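Local structure of esterase (Pelagibacterium halotolerans, 5DWD) at residues Leu46-Gly54 and Gly88-Leu96; Ala108-Leu119 and Met144-Leu152. The protein probably hydrolyses carboxylic esters, as a carboxylesterase of the alpha/beta-hydrolase superfamily. All blocks are in the same frame, centred on the assembly; numbering follows the deposited sequence.

Contact 1 (Leu46-Gly54 and Gly88-Leu96); sequences LLHGYGSDG and GYEWFPLDL
Gly51 N donates to Tyr89 O and Tyr89 N to Ser52 O, each at 2.9 Å, while Trp91 lends its indole NE1 to His48 O, also 2.9 Å away and close to the indole plane. Gly49 O takes both His48 ND1 (2.8 Å) and Ser52 N, from opposite faces of its carbonyl plane; the second closes the type II turn Gly49-Ser52, and the imidazole's rotation is fixed by ND1 together with NE2, which bonds Ala78 N.

Tyr50 carries one set of aromatic contacts. Its ring swings out with CG anti to the backbone N (chi1 179°), and Leu94 CD1 sits over one face, 3.9 Å from the centroid, a CH-pi contact. Glu90 runs alongside the ring, pointing the same way; one water bridges Tyr50 OH, Glu90 OE1 and Leu94 N, and Glu90 OE1 also accepts from Gly83 N. The His48 and Trp91 rings meet obliquely, neither stacked nor edge-to-face, and Leu47 CD2 packs 3.8 Å from Trp91 CZ2.

Tyr50, Leu94 and Leu96 help line the pocket that holds a polyether molecule here. Strand 42-47, between 71-74 and 133-138, leads through the turn to helix 54-65; Leu94 meets Ala103 of helix 101-126, and Trp91 rests on Met144 of helix 140-149.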
# COMPACT_ATOMS: atom_id res chain seq x y z
N LEU B 46 -11.55 10.69 12.92
CA LEU B 46 -11.75 9.86 14.11
C LEU B 46 -13.17 9.38 14.17
O LEU B 46 -14.06 10.17 14.18
CB LEU B 46 -11.50 10.71 15.38
CG LEU B 46 -10.13 11.34 15.47
CD1 LEU B 46 -10.13 12.60 16.31
CD2 LEU B 46 -9.12 10.35 16.05
N LEU B 47 -13.37 8.06 14.28
CA LEU B 47 -14.71 7.44 14.21
C LEU B 47 -15.04 6.82 15.57
O LEU B 47 -14.38 5.83 16.01
CB LEU B 47 -14.78 6.40 13.10
CG LEU B 47 -14.35 6.83 11.69
CD1 LEU B 47 -14.51 5.64 10.73
CD2 LEU B 47 -15.21 8.01 11.24
N HIS B 48 -16.09 7.37 16.17
CA HIS B 48 -16.55 6.88 17.52
C HIS B 48 -17.23 5.52 17.52
O HIS B 48 -17.64 4.98 16.47
CB HIS B 48 -17.41 7.93 18.20
CG HIS B 48 -18.73 8.14 17.55
ND1 HIS B 48 -19.75 7.22 17.68
CD2 HIS B 48 -19.19 9.11 16.71
CE1 HIS B 48 -20.82 7.64 17.02
NE2 HIS B 48 -20.49 8.75 16.38
N GLY B 49 -17.37 4.96 18.73
CA GLY B 49 -18.04 3.69 18.91
C GLY B 49 -19.53 3.81 19.09
O GLY B 49 -20.12 4.91 19.17
N TYR B 50 -20.19 2.65 19.24
CA TYR B 50 -21.61 2.60 19.42
C TYR B 50 -22.01 3.25 20.71
O TYR B 50 -21.46 2.97 21.77
CB TYR B 50 -22.04 1.12 19.46
CG TYR B 50 -23.51 0.87 19.67
CD1 TYR B 50 -24.41 0.81 18.52
CD2 TYR B 50 -24.04 0.65 20.90
CE1 TYR B 50 -25.77 0.56 18.72
CE2 TYR B 50 -25.44 0.36 21.08
CZ TYR B 50 -26.27 0.35 19.99
OH TYR B 50 -27.65 0.08 20.17
N GLY B 51 -22.89 4.25 20.62
CA GLY B 51 -23.39 5.00 21.73
C GLY B 51 -22.56 6.18 22.18
O GLY B 51 -22.95 6.85 23.14
N SER B 52 -21.51 6.47 21.39
CA SER B 52 -20.60 7.59 21.64
C SER B 52 -20.92 8.69 20.65
O SER B 52 -22.04 8.72 20.14
CB SER B 52 -19.18 7.06 21.61
OG SER B 52 -18.21 8.05 21.79
N ASP B 53 -19.97 9.60 20.46
CA ASP B 53 -20.17 10.73 19.58
C ASP B 53 -18.83 11.34 19.21
O ASP B 53 -17.79 10.96 19.74
CB ASP B 53 -21.12 11.78 20.18
CG ASP B 53 -20.60 12.51 21.35
OD1 ASP B 53 -19.47 12.45 21.80
OD2 ASP B 53 -21.43 13.21 22.01
N GLY B 54 -18.85 12.27 18.27
CA GLY B 54 -17.62 12.89 17.89
C GLY B 54 -16.93 13.71 18.97
O GLY B 54 -15.70 13.74 18.99
N GLY B 88 -26.35 9.48 22.34
CA GLY B 88 -25.24 9.21 21.42
C GLY B 88 -25.71 8.76 20.06
O GLY B 88 -26.93 8.82 19.76
N TYR B 89 -24.77 8.25 19.31
CA TYR B 89 -24.98 7.88 17.92
C TYR B 89 -24.50 6.46 17.62
O TYR B 89 -23.68 5.88 18.38
CB TYR B 89 -24.22 8.87 17.02
CG TYR B 89 -24.70 10.30 17.18
CD1 TYR B 89 -25.89 10.75 16.61
CD2 TYR B 89 -24.01 11.14 18.05
CE1 TYR B 89 -26.29 12.07 16.80
CE2 TYR B 89 -24.40 12.47 18.27
CZ TYR B 89 -25.56 12.90 17.65
OH TYR B 89 -26.00 14.16 17.85
N GLU B 90 -24.98 5.89 16.52
CA GLU B 90 -24.55 4.60 16.03
C GLU B 90 -24.27 4.64 14.56
O GLU B 90 -24.97 5.40 13.82
CB GLU B 90 -25.59 3.48 16.35
CG GLU B 90 -26.95 3.72 15.65
CD GLU B 90 -28.07 2.78 16.02
OE1 GLU B 90 -28.08 2.32 17.18
OE2 GLU B 90 -28.94 2.53 15.10
N TRP B 91 -23.25 3.92 14.10
CA TRP B 91 -23.01 3.78 12.68
C TRP B 91 -24.10 2.87 12.09
O TRP B 91 -24.48 3.00 10.92
CB TRP B 91 -21.58 3.24 12.38
CG TRP B 91 -20.55 4.18 12.81
CD1 TRP B 91 -19.85 4.19 14.02
CD2 TRP B 91 -20.16 5.37 12.10
NE1 TRP B 91 -19.09 5.32 14.04
CE2 TRP B 91 -19.26 6.06 12.92
CE3 TRP B 91 -20.52 5.91 10.86
CZ2 TRP B 91 -18.70 7.28 12.55
CZ3 TRP B 91 -19.95 7.14 10.48
CH2 TRP B 91 -19.05 7.80 11.32
N PHE B 92 -24.53 1.91 12.89
CA PHE B 92 -25.56 0.94 12.51
C PHE B 92 -26.11 0.32 13.77
O PHE B 92 -25.45 0.35 14.82
CB PHE B 92 -25.07 -0.12 11.52
CG PHE B 92 -23.80 -0.85 11.94
CD1 PHE B 92 -23.85 -1.97 12.78
CD2 PHE B 92 -22.54 -0.47 11.47
CE1 PHE B 92 -22.71 -2.66 13.16
CE2 PHE B 92 -21.41 -1.17 11.83
CZ PHE B 92 -21.52 -2.29 12.64
N PRO B 93 -27.36 -0.22 13.68
CA PRO B 93 -28.01 -0.74 14.89
C PRO B 93 -27.49 -2.09 15.28
O PRO B 93 -26.90 -2.85 14.46
CB PRO B 93 -29.51 -0.83 14.49
CG PRO B 93 -29.50 -0.82 13.04
CD PRO B 93 -28.30 -0.09 12.54
N LEU B 94 -27.60 -2.34 16.60
CA LEU B 94 -27.21 -3.58 17.18
C LEU B 94 -28.35 -4.12 18.04
O LEU B 94 -29.08 -3.34 18.67
CB LEU B 94 -26.01 -3.42 18.08
CG LEU B 94 -24.67 -3.11 17.37
CD1 LEU B 94 -23.59 -2.84 18.44
CD2 LEU B 94 -24.27 -4.16 16.37
N ASP B 95 -28.44 -5.44 18.08
CA ASP B 95 -29.32 -6.10 19.10
C ASP B 95 -28.42 -6.74 20.13
O ASP B 95 -27.80 -7.76 19.86
CB ASP B 95 -30.22 -7.11 18.41
CG ASP B 95 -31.19 -7.76 19.38
OD1 ASP B 95 -31.05 -7.61 20.67
OD2 ASP B 95 -32.11 -8.44 18.82
N LEU B 96 -28.24 -6.05 21.27
CA LEU B 96 -27.18 -6.41 22.19
C LEU B 96 -27.34 -7.79 22.90
O LEU B 96 -26.34 -8.36 23.39
CB LEU B 96 -27.04 -5.26 23.21
CG LEU B 96 -26.06 -4.13 22.88
CD1 LEU B 96 -25.40 -4.10 21.51
CD2 LEU B 96 -26.52 -2.76 23.38
O HOH W 1 -29.00 -0.02 18.03

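Contact 2 (Ala108-Leu119 and Met144-Leu152); sequences AETAHPVLDAFL and MALYTGLRL
Tyr147 reaches from its helix across to Ala108. From CB, the first torsion (-168°) swings the ring away from the backbone N and beneath Ala108: CG lies 3.9 Å from Ala108 CB, which stands over the ring centre, 3.8 Å from the centroid. Further out, CD1 and CE1 meet His112 CB at the ring edge, CE1 at 3.8 Å, and this edge is turned toward the imidazole face in an offset edge-to-face pair, planes 72° apart. At the tip, OH comes to 3.6 Å from Glu109 OE1, a carboxylate oxygen salt-bridged to Lys171. The opposite face carries Arg151 NH1, held by its bond to Tyr147 O. Replacing Tyr147 by an alanine is likely to open a gap next to Ala108 CB and leave the Arg151 guanidinium without the ring it lies on.

Thr148 is a knob among His112, Leu115, Asp116 and Leu119. Its OG1 bonds His112 ND1 at 2.8 Å, almost straight, and a water joins Thr148 O to Asp116 OD1. Met144, folded back at chi2 and chi3, puts CE 3.6 Å from Ala111 CB.

The axes of 108-119 and 144-149 cross at -74°, 9.6 Å apart at closest approach. Leu115 and Leu119 lean on strand 42-47, Ala145 also touches strand 158-162, and Arg151 turns to helix 169-175, with Glu175 as its salt-bridge partner.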
# COMPACT_ATOMS: atom_id res chain seq x y z
N ALA B 108 -22.75 -2.67 8.49
CA ALA B 108 -21.60 -2.08 7.79
C ALA B 108 -21.91 -1.78 6.33
O ALA B 108 -21.53 -0.76 5.81
CB ALA B 108 -20.42 -2.99 7.93
N GLU B 109 -22.66 -2.67 5.69
CA GLU B 109 -23.03 -2.42 4.30
C GLU B 109 -23.94 -1.22 4.09
O GLU B 109 -23.80 -0.49 3.14
CB GLU B 109 -23.62 -3.66 3.69
CG GLU B 109 -23.54 -3.54 2.19
CD GLU B 109 -23.62 -4.87 1.54
OE1 GLU B 109 -22.58 -5.56 1.51
OE2 GLU B 109 -24.73 -5.18 1.07
N THR B 110 -24.85 -0.98 5.02
CA THR B 110 -25.68 0.23 4.97
C THR B 110 -24.93 1.52 5.34
O THR B 110 -25.15 2.58 4.82
CB THR B 110 -26.88 0.08 5.90
OG1 THR B 110 -26.39 -0.17 7.21
CG2 THR B 110 -27.69 -1.10 5.57
N ALA B 111 -23.99 1.42 6.29
CA ALA B 111 -23.23 2.56 6.76
C ALA B 111 -22.11 2.99 5.81
O ALA B 111 -21.74 4.18 5.73
CB ALA B 111 -22.59 2.21 8.15
N HIS B 112 -21.57 1.98 5.09
CA HIS B 112 -20.46 2.23 4.19
C HIS B 112 -20.64 3.39 3.23
O HIS B 112 -19.85 4.31 3.17
CB HIS B 112 -20.14 0.94 3.50
CG HIS B 112 -19.16 1.08 2.40
ND1 HIS B 112 -17.90 1.61 2.60
CD2 HIS B 112 -19.28 0.85 1.07
CE1 HIS B 112 -17.25 1.61 1.46
NE2 HIS B 112 -18.07 1.14 0.52
N PRO B 113 -21.75 3.41 2.46
CA PRO B 113 -21.89 4.56 1.58
C PRO B 113 -21.99 5.92 2.24
O PRO B 113 -21.63 6.92 1.64
CB PRO B 113 -23.18 4.22 0.76
CG PRO B 113 -23.87 3.17 1.50
CD PRO B 113 -22.85 2.43 2.35
N VAL B 114 -22.53 5.97 3.46
CA VAL B 114 -22.61 7.17 4.20
C VAL B 114 -21.27 7.69 4.59
O VAL B 114 -20.95 8.85 4.39
CB VAL B 114 -23.52 6.98 5.44
CG1 VAL B 114 -23.56 8.26 6.24
CG2 VAL B 114 -24.93 6.55 5.00
N LEU B 115 -20.44 6.79 5.13
CA LEU B 115 -19.07 7.16 5.51
C LEU B 115 -18.22 7.53 4.27
O LEU B 115 -17.48 8.49 4.29
CB LEU B 115 -18.39 6.00 6.33
CG LEU B 115 -16.98 6.30 6.81
CD1 LEU B 115 -16.95 7.63 7.54
CD2 LEU B 115 -16.58 5.11 7.69
N ASP B 116 -18.37 6.77 3.19
CA ASP B 116 -17.68 7.03 1.96
C ASP B 116 -18.02 8.43 1.45
O ASP B 116 -17.14 9.23 1.06
CB ASP B 116 -18.14 5.98 0.92
CG ASP B 116 -17.19 5.86 -0.20
OD1 ASP B 116 -15.98 5.69 0.07
OD2 ASP B 116 -17.64 6.04 -1.32
N ALA B 117 -19.30 8.78 1.51
CA ALA B 117 -19.70 10.14 1.06
C ALA B 117 -19.17 11.24 1.93
O ALA B 117 -18.72 12.28 1.43
CB ALA B 117 -21.20 10.21 0.90
N PHE B 118 -19.11 10.99 3.24
CA PHE B 118 -18.56 11.96 4.18
C PHE B 118 -17.12 12.25 3.87
O PHE B 118 -16.64 13.40 3.91
CB PHE B 118 -18.70 11.51 5.62
CG PHE B 118 -17.90 12.34 6.58
CD1 PHE B 118 -18.34 13.60 6.98
CD2 PHE B 118 -16.65 11.89 7.07
CE1 PHE B 118 -17.62 14.36 7.88
CE2 PHE B 118 -15.92 12.70 7.90
CZ PHE B 118 -16.41 13.92 8.31
N LEU B 119 -16.35 11.17 3.61
CA LEU B 119 -14.96 11.33 3.31
C LEU B 119 -14.77 12.17 2.00
O LEU B 119 -13.97 13.13 1.97
CB LEU B 119 -14.28 9.98 3.16
CG LEU B 119 -14.13 9.21 4.50
CD1 LEU B 119 -13.62 7.84 4.19
CD2 LEU B 119 -13.21 9.91 5.48
N MET B 144 -15.87 0.18 11.09
CA MET B 144 -16.13 1.00 9.92
C MET B 144 -14.88 1.52 9.26
O MET B 144 -14.83 1.63 8.05
CB MET B 144 -17.11 2.14 10.23
CG MET B 144 -18.57 1.76 10.48
SD MET B 144 -19.24 0.64 9.30
CE MET B 144 -19.06 1.64 7.79
N ALA B 145 -13.83 1.86 10.06
CA ALA B 145 -12.60 2.35 9.50
C ALA B 145 -11.97 1.31 8.57
O ALA B 145 -11.53 1.63 7.46
CB ALA B 145 -11.62 2.79 10.57
N LEU B 146 -11.99 0.03 8.99
CA LEU B 146 -11.52 -1.02 8.19
C LEU B 146 -12.42 -1.30 6.97
O LEU B 146 -11.91 -1.53 5.87
CB LEU B 146 -11.34 -2.29 9.04
CG LEU B 146 -10.19 -2.20 10.08
CD1 LEU B 146 -10.32 -3.36 11.07
CD2 LEU B 146 -8.82 -2.25 9.42
N TYR B 147 -13.72 -1.31 7.17
CA TYR B 147 -14.70 -1.74 6.14
C TYR B 147 -14.70 -0.74 4.99
O TYR B 147 -14.47 -1.10 3.85
CB TYR B 147 -16.07 -1.83 6.77
CG TYR B 147 -17.09 -2.54 5.88
CD1 TYR B 147 -17.76 -1.87 4.87
CD2 TYR B 147 -17.28 -3.93 6.04
CE1 TYR B 147 -18.68 -2.56 4.06
CE2 TYR B 147 -18.17 -4.59 5.24
CZ TYR B 147 -18.86 -3.91 4.26
OH TYR B 147 -19.79 -4.66 3.52
N THR B 148 -14.85 0.54 5.32
CA THR B 148 -14.82 1.63 4.31
C THR B 148 -13.41 1.89 3.83
O THR B 148 -13.18 2.06 2.65
CB THR B 148 -15.50 2.87 4.83
OG1 THR B 148 -16.87 2.51 5.07
CG2 THR B 148 -15.39 4.04 3.86
N GLY B 149 -12.42 1.93 4.76
CA GLY B 149 -11.07 2.33 4.40
C GLY B 149 -10.47 1.44 3.32
O GLY B 149 -9.80 1.90 2.45
N LEU B 150 -10.69 0.15 3.45
CA LEU B 150 -10.08 -0.86 2.56
C LEU B 150 -10.84 -0.95 1.25
O LEU B 150 -10.30 -1.54 0.33
CB LEU B 150 -9.94 -2.24 3.23
CG LEU B 150 -9.00 -2.19 4.42
CD1 LEU B 150 -8.98 -3.56 5.09
CD2 LEU B 150 -7.57 -1.75 4.06
N ARG B 151 -11.98 -0.31 1.18
CA ARG B 151 -12.78 -0.29 -0.10
C ARG B 151 -12.57 1.01 -0.88
O ARG B 151 -13.16 1.17 -1.96
CB ARG B 151 -14.22 -0.53 0.22
CG ARG B 151 -14.55 -1.98 0.57
CD ARG B 151 -16.04 -2.16 1.01
NE ARG B 151 -16.35 -3.56 1.19
CZ ARG B 151 -15.96 -4.33 2.20
NH1 ARG B 151 -15.20 -3.85 3.22
NH2 ARG B 151 -16.32 -5.63 2.22
N LEU B 152 -11.79 1.95 -0.38
CA LEU B 152 -11.47 3.17 -1.11
C LEU B 152 -10.57 2.86 -2.31
O LEU B 152 -9.62 2.15 -2.21
CB LEU B 152 -10.73 4.16 -0.21
CG LEU B 152 -11.57 4.76 0.88
CD1 LEU B 152 -10.70 5.49 1.87
CD2 LEU B 152 -12.58 5.73 0.27
O HOH W 2 -14.72 2.98 0.43

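How the contacts relate
The centres of the two contacts lie about 14 Å apart, and the contacts come in series along the chain: contact 1 closes at Leu96, shortly before helix 101-126, which supplies the first segment of contact 2. They meet directly. Phe92 packs with CE2 3.8 Å from Met144 SD, and Trp91 O lies 3.4 Å from Ala111 CB; Leu47 CD1 touches Leu115 CD2. The chain just after strand 89-90 and the end of strand 42-47 thus both pack on the crossed helices that cover the sheet. Helix 140-149 follows Ser139, which sits in a GxSxG pattern consistent with the nucleophile elbow of this superfamily, so both contacts probably help frame the region of the active site.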